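Local structure of uncharacterized protein (Candida albicans, 5K04) at residues A[186-190]-A[487-491]; A[216-220]-A[235-239]; A[246-252]-A[278-282]; A[255-259]-A[285-290]. The protein serves as the non-catalytic subunit of the NatB N-terminal acetyltransferase complex, probably as a helical scaffold that partly wraps the catalytic subunit. All coordinates share one frame; numbering follows the deposited sequence.

Interaction 1: A[186-190]-A[487-491]; sequences QEIYV and GVFNK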
loop_
_atom_site.group_PDB
_atom_site.type_symbol
_atom_site.label_atom_id
_atom_site.label_comp_id
_atom_site.label_asym_id
_atom_site.label_seq_id
_atom_site.Cartn_x
_atom_site.Cartn_y
_atom_site.Cartn_z
ATOM N N GLN A 186 26.620 2.588 6.190
ATOM C CA GLN A 186 25.526 2.128 7.047
ATOM C C GLN A 186 25.831 2.379 8.519
ATOM O O GLN A 186 24.959 2.831 9.277
ATOM C CB GLN A 186 25.260 0.639 6.811
ATOM C CG GLN A 186 24.778 0.305 5.415
ATOM C CD GLN A 186 23.351 0.756 5.138
ATOM O OE1 GLN A 186 22.650 1.280 6.009
ATOM N NE2 GLN A 186 22.906 0.536 3.910
ATOM N N GLU A 187 27.055 2.051 8.947
ATOM C CA GLU A 187 27.439 2.295 10.335
ATOM C C GLU A 187 27.411 3.790 10.640
ATOM O O GLU A 187 26.897 4.211 11.680
ATOM C CB GLU A 187 28.830 1.706 10.617
ATOM C CG GLU A 187 28.982 0.256 10.234
ATOM C CD GLU A 187 30.358 -0.299 10.544
ATOM O OE1 GLU A 187 31.266 0.504 10.846
ATOM O OE2 GLU A 187 30.531 -1.544 10.479
ATOM N N ILE A 188 27.954 4.603 9.732
ATOM C CA ILE A 188 27.920 6.052 9.907
ATOM C C ILE A 188 26.479 6.539 10.007
ATOM O O ILE A 188 26.145 7.358 10.873
ATOM C CB ILE A 188 28.686 6.737 8.758
ATOM C CG1 ILE A 188 30.180 6.376 8.818
ATOM C CG2 ILE A 188 28.485 8.237 8.803
ATOM C CD1 ILE A 188 31.009 6.898 7.643
ATOM N N TYR A 189 25.598 6.016 9.146
ATOM C CA TYR A 189 24.181 6.365 9.228
ATOM C C TYR A 189 23.633 6.120 10.638
ATOM O O TYR A 189 23.018 7.011 11.236
ATOM C CB TYR A 189 23.392 5.577 8.175
ATOM C CG TYR A 189 21.877 5.661 8.329
ATOM C CD1 TYR A 189 21.160 6.763 7.843
ATOM C CD2 TYR A 189 21.162 4.633 8.958
ATOM C CE1 TYR A 189 19.765 6.850 8.002
ATOM C CE2 TYR A 189 19.769 4.696 9.097
ATOM C CZ TYR A 189 19.083 5.811 8.628
ATOM O OH TYR A 189 17.731 5.878 8.773
ATOM N N VAL A 190 23.880 4.925 11.197
ATOM C CA VAL A 190 23.335 4.585 12.511
ATOM C C VAL A 190 23.789 5.599 13.544
ATOM O O VAL A 190 22.995 6.083 14.360
ATOM C CB VAL A 190 23.747 3.160 12.931
ATOM C CG1 VAL A 190 23.268 2.871 14.363
ATOM C CG2 VAL A 190 23.157 2.140 11.993
ATOM N N GLY A 487 23.482 -5.789 7.691
ATOM C CA GLY A 487 23.805 -4.371 7.728
ATOM C C GLY A 487 23.140 -3.178 7.101
ATOM O O GLY A 487 23.770 -2.131 6.964
ATOM N N VAL A 488 21.885 -3.337 6.673
ATOM C CA VAL A 488 21.264 -2.361 5.787
ATOM C C VAL A 488 20.325 -1.477 6.588
ATOM O O VAL A 488 19.119 -1.402 6.316
ATOM C CB VAL A 488 20.541 -3.059 4.626
ATOM C CG1 VAL A 488 20.471 -2.132 3.430
ATOM C CG2 VAL A 488 21.274 -4.344 4.258
ATOM N N PHE A 489 20.897 -0.772 7.566
ATOM C CA PHE A 489 20.109 0.052 8.480
ATOM C C PHE A 489 19.453 1.236 7.766
ATOM O O PHE A 489 18.394 1.707 8.201
ATOM C CB PHE A 489 21.018 0.490 9.627
ATOM C CG PHE A 489 21.713 -0.667 10.306
ATOM C CD1 PHE A 489 21.019 -1.487 11.171
ATOM C CD2 PHE A 489 23.036 -0.954 10.044
ATOM C CE1 PHE A 489 21.631 -2.559 11.765
ATOM C CE2 PHE A 489 23.656 -2.010 10.635
ATOM C CZ PHE A 489 22.954 -2.821 11.498
ATOM N N ASN A 490 20.069 1.715 6.668
ATOM C CA ASN A 490 19.512 2.650 5.678
ATOM C C ASN A 490 18.060 2.385 5.290
ATOM O O ASN A 490 17.338 3.312 4.908
ATOM C CB ASN A 490 20.337 2.600 4.372
ATOM C CG ASN A 490 21.351 3.676 4.318
ATOM O OD1 ASN A 490 21.247 4.657 5.049
ATOM N ND2 ASN A 490 22.340 3.529 3.457
ATOM N N LYS A 491 17.657 1.112 5.313
ATOM C CA LYS A 491 16.399 0.665 4.745
ATOM C C LYS A 491 15.544 -0.102 5.727
ATOM O O LYS A 491 14.379 -0.386 5.416
ATOM C CB LYS A 491 16.659 -0.239 3.530
ATOM C CG LYS A 491 17.654 0.311 2.513
ATOM C CD LYS A 491 17.123 1.587 1.829
ATOM C CE LYS A 491 17.997 1.976 0.612
ATOM N NZ LYS A 491 17.671 3.344 0.104
#
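Gln-186 reaches from helix 185-192 to the backbone of Gly-487, Phe-489 and Asn-490. Its CB lies 3.1 Å from Gly-487 O and also faces the edge of the Phe-489 ring. CG stays against the same carbonyl oxygen. There the chain bends (chi2 -72°), and CD carries the amide past Gly-487 O to Asn-490. OE1 accepts a hydrogen bond from Asn-490 N at 2.7 Å. The bond is fairly straight, 164° at the hydrogen, and the donor sits in the carbonyl plane on a lone pair of OE1. Gln-186 NE2 lies 3.3 Å from Asn-490 CB, with Val-488 CG1 a little farther off. The amides of Gln-186 and Asn-490 are well turned against each other, with planes 64° apart.

The site is the turn between the long helix 456-485 and helix 489-503. Gly-487 has positive phi and ends the first of these helices with a Schellman motif. Asn-490 N lies in the opening turn of the next helix, and the glutamine tip supplies an acceptor for it.

Tyr-189 covers Asn-490 from the next turn of its own helix. Asn-490 OD1 stands 3.4 Å above one face of the ring, offset toward the rim. Asn-490 CA makes a CH-pi contact, 4.3 Å from the centroid of the Tyr-189 ring. Val-190 CG2 meets Phe-489 CG at 3.6 Å, obliquely to the ring. Phe-489 also meets the Phe-151 ring, on the side of helix 143-157. Asn-490 O accepts from Gln-8 NE2 of the catalytic subunit NAT3, and Gln-186 packs on Pro-40 of that chain.

Interaction 2: A[216-220]-A[235-239]; sequences KLLYM and YTEKL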
loop_
_atom_site.group_PDB
_atom_site.type_symbol
_atom_site.label_atom_id
_atom_site.label_comp_id
_atom_site.label_asym_id
_atom_site.label_seq_id
_atom_site.Cartn_x
_atom_site.Cartn_y
_atom_site.Cartn_z
ATOM N N LYS A 216 24.954 12.289 2.020
ATOM C CA LYS A 216 25.123 13.592 1.382
ATOM C C LYS A 216 23.932 14.484 1.672
ATOM O O LYS A 216 24.088 15.654 2.035
ATOM C CB LYS A 216 25.308 13.438 -0.129
ATOM C CG LYS A 216 26.607 12.757 -0.561
ATOM C CD LYS A 216 26.769 12.826 -2.086
ATOM C CE LYS A 216 27.917 11.918 -2.571
ATOM N NZ LYS A 216 28.061 11.955 -4.058
ATOM N N LEU A 217 22.721 13.935 1.529
ATOM C CA LEU A 217 21.524 14.717 1.823
ATOM C C LEU A 217 21.497 15.123 3.284
ATOM O O LEU A 217 21.168 16.266 3.617
ATOM C CB LEU A 217 20.275 13.921 1.459
ATOM C CG LEU A 217 20.116 13.634 -0.042
ATOM C CD1 LEU A 217 18.905 12.716 -0.342
ATOM C CD2 LEU A 217 20.036 14.911 -0.848
ATOM N N LEU A 218 21.863 14.192 4.168
ATOM C CA LEU A 218 21.912 14.474 5.596
ATOM C C LEU A 218 22.963 15.535 5.907
ATOM O O LEU A 218 22.734 16.428 6.730
ATOM C CB LEU A 218 22.204 13.178 6.345
ATOM C CG LEU A 218 22.162 13.256 7.870
ATOM C CD1 LEU A 218 20.766 13.646 8.369
ATOM C CD2 LEU A 218 22.611 11.932 8.469
ATOM N N TYR A 219 24.120 15.454 5.244
ATOM C CA TYR A 219 25.166 16.447 5.437
ATOM C C TYR A 219 24.685 17.837 5.037
ATOM O O TYR A 219 24.962 18.825 5.728
ATOM C CB TYR A 219 26.401 16.039 4.631
ATOM C CG TYR A 219 27.631 16.887 4.858
ATOM C CD1 TYR A 219 28.012 17.284 6.133
ATOM C CD2 TYR A 219 28.441 17.252 3.790
ATOM C CE1 TYR A 219 29.156 18.055 6.320
ATOM C CE2 TYR A 219 29.575 18.018 3.970
ATOM C CZ TYR A 219 29.931 18.423 5.234
ATOM O OH TYR A 219 31.060 19.194 5.415
ATOM N N MET A 220 23.973 17.933 3.908
ATOM C CA MET A 220 23.524 19.236 3.427
ATOM C C MET A 220 22.432 19.800 4.329
ATOM O O MET A 220 22.414 21.000 4.617
ATOM C CB MET A 220 23.043 19.130 1.970
ATOM C CG MET A 220 24.177 19.171 0.928
ATOM S SD MET A 220 23.655 19.406 -0.744
ATOM C CE MET A 220 23.144 17.782 -1.051
ATOM N N TYR A 235 30.050 23.024 -0.862
ATOM C CA TYR A 235 29.731 21.612 -1.074
ATOM C C TYR A 235 28.755 21.438 -2.239
ATOM O O TYR A 235 29.022 20.670 -3.172
ATOM C CB TYR A 235 29.185 20.992 0.221
ATOM C CG TYR A 235 28.973 19.481 0.161
ATOM C CD1 TYR A 235 30.054 18.600 0.189
ATOM C CD2 TYR A 235 27.690 18.933 0.097
ATOM C CE1 TYR A 235 29.866 17.205 0.128
ATOM C CE2 TYR A 235 27.494 17.538 0.045
ATOM C CZ TYR A 235 28.591 16.689 0.051
ATOM O OH TYR A 235 28.418 15.332 -0.007
ATOM N N THR A 236 27.637 22.176 -2.223
ATOM C CA THR A 236 26.659 22.061 -3.303
ATOM C C THR A 236 27.269 22.429 -4.653
ATOM O O THR A 236 27.034 21.740 -5.653
ATOM C CB THR A 236 25.427 22.927 -3.012
ATOM O OG1 THR A 236 25.803 24.299 -2.824
ATOM C CG2 THR A 236 24.708 22.426 -1.772
ATOM N N GLU A 237 28.066 23.502 -4.696
ATOM C CA GLU A 237 28.723 23.887 -5.943
ATOM C C GLU A 237 29.568 22.743 -6.502
ATOM O O GLU A 237 29.564 22.493 -7.715
ATOM C CB GLU A 237 29.579 25.145 -5.730
ATOM C CG GLU A 237 30.309 25.630 -6.971
ATOM C CD GLU A 237 30.627 27.119 -6.947
ATOM O OE1 GLU A 237 31.773 27.480 -7.265
ATOM O OE2 GLU A 237 29.730 27.923 -6.626
ATOM N N LYS A 238 30.272 22.016 -5.628
ATOM C CA LYS A 238 31.014 20.838 -6.070
ATOM C C LYS A 238 30.085 19.818 -6.724
ATOM O O LYS A 238 30.349 19.345 -7.838
ATOM C CB LYS A 238 31.764 20.209 -4.891
ATOM C CG LYS A 238 32.631 19.017 -5.279
ATOM C CD LYS A 238 33.072 18.177 -4.068
ATOM C CE LYS A 238 31.924 17.326 -3.485
ATOM N NZ LYS A 238 32.400 16.082 -2.776
ATOM N N LEU A 239 28.991 19.461 -6.037
ATOM C CA LEU A 239 28.073 18.463 -6.577
ATOM C C LEU A 239 27.537 18.890 -7.930
ATOM O O LEU A 239 27.468 18.078 -8.859
ATOM C CB LEU A 239 26.907 18.227 -5.618
ATOM C CG LEU A 239 27.211 17.639 -4.250
ATOM C CD1 LEU A 239 25.912 17.389 -3.487
ATOM C CD2 LEU A 239 28.030 16.376 -4.401
#
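The Tyr-235 ring receives the edge of Tyr-219 on one face, in a T-shaped stack. The centroids of these two rings are 5.0 Å apart and their planes stand at 83°. Tyr-219 CD2 hangs 3.7 Å above the Tyr-235 plane, over its centre. At the edge of the Tyr-235 ring lies Met-220, with its CG 3.6 Å from Tyr-235 CD2. The sulfur is also at that edge, 5.4 Å from the Tyr-235 centroid, a Met-aromatic contact. The hydroxyl end of Tyr-235 rests on the aliphatic part of Lys-216, with CG 3.2 Å from OH.

Met-220 then turns at its last torsion (chi3 -79°). This sends CE toward Leu-239 CD1, tip to tip at 3.7 Å, while SD touches Thr-236 CG2 at 3.4 Å. Thr-236 OG1 is turned to its own helix and bonds Leu-232 O.

Helices 213-225 and 229-242 form an antiparallel helical hairpin. The axes of the two segments are 11.9 Å apart, and Tyr-235, pointing across, fills much of that spacing. No hydrogen bond crosses between the segments, so the hairpin halves are held here by dispersion and the weak aromatic electrostatics of the T-shaped pair, which depend on close fit rather than on paired polar groups.

Interaction 3: A[246-252]-A[278-282]; sequences DDFDTWK and NISLL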
loop_
_atom_site.group_PDB
_atom_site.type_symbol
_atom_site.label_atom_id
_atom_site.label_comp_id
_atom_site.label_asym_id
_atom_site.label_seq_id
_atom_site.Cartn_x
_atom_site.Cartn_y
_atom_site.Cartn_z
ATOM N N ASP A 246 23.031 17.626 -10.823
ATOM C CA ASP A 246 21.860 18.272 -11.458
ATOM C C ASP A 246 20.576 17.975 -10.683
ATOM O O ASP A 246 19.642 17.343 -11.180
ATOM C CB ASP A 246 21.694 17.878 -12.925
ATOM C CG ASP A 246 20.563 18.670 -13.619
ATOM O OD1 ASP A 246 20.116 19.703 -13.078
ATOM O OD2 ASP A 246 20.108 18.252 -14.705
ATOM N N ASP A 247 20.549 18.480 -9.452
ATOM C CA ASP A 247 19.557 18.126 -8.444
ATOM C C ASP A 247 18.887 19.402 -7.944
ATOM O O ASP A 247 19.555 20.277 -7.377
ATOM C CB ASP A 247 20.246 17.374 -7.307
ATOM C CG ASP A 247 19.286 16.774 -6.340
ATOM O OD1 ASP A 247 18.597 15.799 -6.713
ATOM O OD2 ASP A 247 19.264 17.260 -5.190
ATOM N N PHE A 248 17.570 19.511 -8.157
ATOM C CA PHE A 248 16.890 20.775 -7.882
ATOM C C PHE A 248 17.033 21.186 -6.417
ATOM O O PHE A 248 17.362 22.337 -6.120
ATOM C CB PHE A 248 15.418 20.688 -8.270
ATOM C CG PHE A 248 14.732 22.025 -8.311
ATOM C CD1 PHE A 248 15.174 23.015 -9.178
ATOM C CD2 PHE A 248 13.651 22.298 -7.493
ATOM C CE1 PHE A 248 14.546 24.256 -9.229
ATOM C CE2 PHE A 248 13.013 23.542 -7.539
ATOM C CZ PHE A 248 13.464 24.520 -8.402
ATOM N N ASP A 249 16.786 20.255 -5.489
ATOM C CA ASP A 249 16.946 20.562 -4.071
ATOM C C ASP A 249 18.356 21.066 -3.772
ATOM O O ASP A 249 18.539 21.992 -2.973
ATOM C CB ASP A 249 16.623 19.323 -3.235
ATOM C CG ASP A 249 15.141 18.973 -3.244
ATOM O OD1 ASP A 249 14.354 19.704 -3.876
ATOM O OD2 ASP A 249 14.761 17.967 -2.607
ATOM N N THR A 250 19.363 20.491 -4.435
ATOM C CA THR A 250 20.739 20.931 -4.239
ATOM C C THR A 250 20.991 22.296 -4.879
ATOM O O THR A 250 21.796 23.083 -4.359
ATOM C CB THR A 250 21.705 19.879 -4.797
ATOM O OG1 THR A 250 21.388 18.594 -4.235
ATOM C CG2 THR A 250 23.160 20.242 -4.453
ATOM N N TRP A 251 20.300 22.602 -5.984
ATOM C CA TRP A 251 20.411 23.926 -6.593
ATOM C C TRP A 251 19.848 24.994 -5.668
ATOM O O TRP A 251 20.434 26.075 -5.523
ATOM C CB TRP A 251 19.677 23.975 -7.935
ATOM C CG TRP A 251 20.421 23.424 -9.148
ATOM C CD1 TRP A 251 20.106 22.295 -9.863
ATOM C CD2 TRP A 251 21.561 24.000 -9.803
ATOM N NE1 TRP A 251 20.982 22.133 -10.909
ATOM C CE2 TRP A 251 21.888 23.163 -10.890
ATOM C CE3 TRP A 251 22.348 25.130 -9.566
ATOM C CZ2 TRP A 251 22.960 23.428 -11.740
ATOM C CZ3 TRP A 251 23.408 25.389 -10.408
ATOM C CH2 TRP A 251 23.705 24.542 -11.483
ATOM N N LYS A 252 18.712 24.705 -5.035
ATOM C CA LYS A 252 18.084 25.687 -4.159
ATOM C C LYS A 252 18.969 25.995 -2.961
ATOM O O LYS A 252 19.129 27.162 -2.582
ATOM C CB LYS A 252 16.714 25.183 -3.709
ATOM C CG LYS A 252 15.689 25.104 -4.842
ATOM C CD LYS A 252 14.508 24.179 -4.497
ATOM C CE LYS A 252 13.609 24.767 -3.426
ATOM N NZ LYS A 252 12.505 23.837 -3.087
ATOM N N ASN A 278 15.851 22.258 -14.651
ATOM C CA ASN A 278 16.073 22.645 -13.261
ATOM C C ASN A 278 16.622 24.062 -13.149
ATOM O O ASN A 278 16.271 24.798 -12.220
ATOM C CB ASN A 278 17.018 21.656 -12.593
ATOM C CG ASN A 278 16.303 20.398 -12.100
ATOM O OD1 ASN A 278 15.070 20.350 -12.027
ATOM N ND2 ASN A 278 17.083 19.381 -11.748
ATOM N N ILE A 279 17.489 24.460 -14.082
ATOM C CA ILE A 279 18.047 25.807 -14.035
ATOM C C ILE A 279 16.995 26.830 -14.453
ATOM O O ILE A 279 16.969 27.956 -13.942
ATOM C CB ILE A 279 19.306 25.889 -14.917
ATOM C CG1 ILE A 279 20.449 25.104 -14.286
ATOM C CG2 ILE A 279 19.712 27.348 -15.202
ATOM C CD1 ILE A 279 21.680 25.054 -15.180
ATOM N N SER A 280 16.093 26.448 -15.360
ATOM C CA SER A 280 15.039 27.363 -15.782
ATOM C C SER A 280 14.086 27.656 -14.638
ATOM O O SER A 280 13.693 28.807 -14.427
ATOM C CB SER A 280 14.302 26.776 -16.979
ATOM O OG SER A 280 15.167 26.728 -18.097
ATOM N N LEU A 281 13.731 26.626 -13.867
ATOM C CA LEU A 281 12.917 26.837 -12.675
ATOM C C LEU A 281 13.708 27.562 -11.599
ATOM O O LEU A 281 13.152 28.383 -10.859
ATOM C CB LEU A 281 12.397 25.500 -12.138
ATOM C CG LEU A 281 11.302 24.819 -12.957
ATOM C CD1 LEU A 281 10.898 23.496 -12.343
ATOM C CD2 LEU A 281 10.088 25.719 -13.106
ATOM N N LEU A 282 15.007 27.271 -11.499
ATOM C CA LEU A 282 15.820 27.891 -10.458
ATOM C C LEU A 282 15.857 29.400 -10.618
ATOM O O LEU A 282 15.869 30.133 -9.624
ATOM C CB LEU A 282 17.236 27.331 -10.491
ATOM C CG LEU A 282 18.111 27.751 -9.314
ATOM C CD1 LEU A 282 17.588 27.114 -8.031
ATOM C CD2 LEU A 282 19.562 27.358 -9.568
#
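Asp-246 OD1 is gripped by two N-H donors, one from each segment. Asn-278 ND2 gives it a weak hydrogen bond of 3.3 Å across the contact. Trp-251 NE1 gives another weak one, 3.4 Å to Asp-246 OD1, with the oxygen in the plane of the indole. The carboxylate is thus tied to both helices. Asn-278 ND2 has its main partner elsewhere, in Thr-2 O of the catalytic subunit NAT3.

Asp-247, next in the chain, is the N-cap of helix 248-260. Its OD2 takes the hydroxyl of Thr-250 at 2.7 Å and, more weakly, Thr-250 N. Helices 248-260 and 277-289 run in broadly the same direction, the axes of the two segments crossing at -38°. The short helix 265-269 lies between them in the chain. The helices belong to the stacked alpha-helical scaffold, whose family is grouped with the TPR proteins.

Apolar packing fills the rest. The Trp-251 indole crosses Leu-282 at about a right angle, and Leu-282 CD2 meets Trp-251 CE3 at 3.6 Å. Ile-279 CG1 lies over one face of the indole, 3.9 Å above it and toward the rim. Phe-248 has CG anti to its N (chi1 -167°), which lays the ring along helix 277-289. The ring presents its edge to the backbone there, with Phe-248 CE1 3.5 Å from Asn-278 O. Leu-281 CB also touches Phe-248 CE1, at 3.8 Å. The N-terminal residues of NAT3 run along the start of helix 248-260: Asp-247 OD1 bonds Ile-4 N of that chain, and Asp-249 forms a salt bridge with its Lys-5. Bound coenzyme A is about 11 Å from the Asp-246 side chain.

Interaction 4: A[255-259]-A[285-290]; sequences ILSGK and ELDILY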
loop_
_atom_site.group_PDB
_atom_site.type_symbol
_atom_site.label_atom_id
_atom_site.label_comp_id
_atom_site.label_asym_id
_atom_site.label_seq_id
_atom_site.Cartn_x
_atom_site.Cartn_y
_atom_site.Cartn_z
ATOM N N ILE A 255 21.790 28.431 -4.119
ATOM C CA ILE A 255 21.484 29.860 -4.218
ATOM C C ILE A 255 21.165 30.436 -2.848
ATOM O O ILE A 255 21.483 31.597 -2.560
ATOM C CB ILE A 255 20.334 30.138 -5.209
ATOM C CG1 ILE A 255 19.018 29.511 -4.734
ATOM C CG2 ILE A 255 20.708 29.703 -6.624
ATOM C CD1 ILE A 255 17.797 29.979 -5.488
ATOM N N LEU A 256 20.519 29.642 -1.994
ATOM C CA LEU A 256 20.275 30.071 -0.625
ATOM C C LEU A 256 21.589 30.401 0.070
ATOM O O LEU A 256 21.814 31.535 0.501
ATOM C CB LEU A 256 19.509 28.985 0.136
ATOM C CG LEU A 256 19.305 29.307 1.619
ATOM C CD1 LEU A 256 18.557 30.616 1.777
ATOM C CD2 LEU A 256 18.584 28.192 2.327
ATOM N N SER A 257 22.482 29.413 0.160
ATOM C CA SER A 257 23.756 29.631 0.828
ATOM C C SER A 257 24.570 30.710 0.125
ATOM O O SER A 257 25.273 31.488 0.785
ATOM C CB SER A 257 24.531 28.309 0.919
ATOM O OG SER A 257 24.656 27.682 -0.349
ATOM N N GLY A 258 24.468 30.788 -1.202
ATOM C CA GLY A 258 25.166 31.841 -1.928
ATOM C C GLY A 258 24.768 33.230 -1.465
ATOM O O GLY A 258 25.620 34.088 -1.214
ATOM N N LYS A 259 23.461 33.472 -1.339
ATOM C CA LYS A 259 23.009 34.764 -0.829
ATOM C C LYS A 259 23.456 34.964 0.612
ATOM O O LYS A 259 23.883 36.056 0.994
ATOM C CB LYS A 259 21.488 34.875 -0.943
ATOM C CG LYS A 259 20.936 36.209 -0.441
ATOM C CD LYS A 259 19.600 36.523 -1.058
ATOM C CE LYS A 259 18.706 37.232 -0.063
ATOM N NZ LYS A 259 19.335 38.439 0.515
ATOM N N GLU A 285 13.203 30.705 -8.801
ATOM C CA GLU A 285 13.543 30.626 -7.384
ATOM C C GLU A 285 14.585 31.676 -7.006
ATOM O O GLU A 285 14.608 32.153 -5.866
ATOM C CB GLU A 285 14.044 29.218 -7.058
ATOM C CG GLU A 285 13.661 28.717 -5.664
ATOM C CD GLU A 285 12.267 28.127 -5.591
ATOM O OE1 GLU A 285 11.859 27.431 -6.547
ATOM O OE2 GLU A 285 11.583 28.359 -4.568
ATOM N N LEU A 286 15.436 32.068 -7.958
ATOM C CA LEU A 286 16.476 33.042 -7.657
ATOM C C LEU A 286 15.911 34.456 -7.654
ATOM O O LEU A 286 16.346 35.290 -6.857
ATOM C CB LEU A 286 17.631 32.907 -8.654
ATOM C CG LEU A 286 18.838 33.837 -8.450
ATOM C CD1 LEU A 286 19.590 33.488 -7.177
ATOM C CD2 LEU A 286 19.774 33.827 -9.665
ATOM N N ASP A 287 14.931 34.732 -8.526
ATOM C CA ASP A 287 14.218 36.008 -8.473
ATOM C C ASP A 287 13.515 36.190 -7.132
ATOM O O ASP A 287 13.606 37.254 -6.508
ATOM C CB ASP A 287 13.204 36.095 -9.612
ATOM C CG ASP A 287 13.860 36.174 -10.967
ATOM O OD1 ASP A 287 15.105 36.277 -11.008
ATOM O OD2 ASP A 287 13.132 36.123 -11.981
ATOM N N ILE A 288 12.800 35.159 -6.680
ATOM C CA ILE A 288 12.121 35.217 -5.390
ATOM C C ILE A 288 13.124 35.481 -4.272
ATOM O O ILE A 288 12.902 36.328 -3.399
ATOM C CB ILE A 288 11.338 33.911 -5.163
ATOM C CG1 ILE A 288 10.154 33.834 -6.127
ATOM C CG2 ILE A 288 10.895 33.766 -3.710
ATOM C CD1 ILE A 288 9.484 32.470 -6.170
ATOM N N LEU A 289 14.251 34.764 -4.299
ATOM C CA LEU A 289 15.255 34.856 -3.243
ATOM C C LEU A 289 15.857 36.254 -3.137
ATOM O O LEU A 289 16.285 36.663 -2.051
ATOM C CB LEU A 289 16.357 33.828 -3.501
ATOM C CG LEU A 289 17.445 33.699 -2.443
ATOM C CD1 LEU A 289 16.821 33.280 -1.126
ATOM C CD2 LEU A 289 18.495 32.686 -2.891
ATOM N N TYR A 290 15.909 36.992 -4.245
ATOM C CA TYR A 290 16.484 38.330 -4.269
ATOM C C TYR A 290 15.414 39.398 -4.431
ATOM O O TYR A 290 15.716 40.516 -4.864
ATOM C CB TYR A 290 17.544 38.441 -5.372
ATOM C CG TYR A 290 18.890 37.853 -4.963
ATOM C CD1 TYR A 290 19.111 36.475 -4.989
ATOM C CD2 TYR A 290 19.935 38.674 -4.537
ATOM C CE1 TYR A 290 20.332 35.931 -4.605
ATOM C CE2 TYR A 290 21.163 38.136 -4.158
ATOM C CZ TYR A 290 21.356 36.764 -4.189
ATOM O OH TYR A 290 22.569 36.229 -3.809
#
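Ile-255 and Leu-289 make the main apolar contact between helices 248-260 and 277-289. The CB of Leu-289 points toward the other helix. Its CD2 meets Ile-255 CG1 at 3.7 Å and lies closer still to the backbone, 3.2 Å from Ile-255 O. Ile-255 holds CG1 between its backbone N and carbonyl carbon (chi1 64°), which sends the longer branch slantwise across the end of Leu-289. CD1 at the end of that branch also reaches Glu-285 CB. Leu-286 CD1 rests against CB and CG2 of Ile-255, 4.0 Å from CB. Leu-256 adds a looser touch, methyl to methyl, with Leu-289 CD1.

The second kind of interaction is between Lys-259 and an aromatic ring. The lysine lies along one face of Tyr-290, and the two side chains run past each other in opposite directions. Lys-259 CD sits over the centre of the Tyr-290 ring, 3.6 Å from the centroid, in a CH-pi contact. The chain bends beyond CG, and NZ ends 5.3 Å from the same centroid, at most a weak cation-pi attraction. Lys-259 CB is 3.3 Å from Tyr-290 OH. Lys-259 CE also lies 3.2 Å from Leu-289 O, and CD touches Leu-289 CG.

No hydrogen bond joins the two segments; the polar ends of Tyr-290 and Glu-285 bond elsewhere. Tyr-290 OH bonds Lys-263 O, in the link that follows helix 248-260. Glu-285 OE1 bonds Tyr-318 OH.

The segments lie 30° from parallel, with axes 10.7 Å apart. Tyr-290 is the first residue past the end of helix 277-289. Helix 265-269 packs on Leu-286 and Tyr-290, and helix 229-242 touches Ser-257.

Interactions 3 and 4 hold the same two helices, 248-260 and 277-289. Their centres are 11 Å apart. Interaction 3, at the start of the pair, is the most buried and carries weak polar bonds beside NAT3. Interaction 4, further along, is partly buried, apolar and CH-pi packing with no hydrogen bond, with Lys-259 exposed and no NAT3 contact. Interaction 2 holds together the hairpin of helices 213-225 and 229-242, just before, and touches interaction 3 through Thr-250, which meets Met-220, Thr-236 and Leu-239. It is aromatic and apolar. Interaction 1 stands apart: its segments are 297 residues distant in sequence. It alone has a strong hydrogen bond between its segments, and it too borders NAT3.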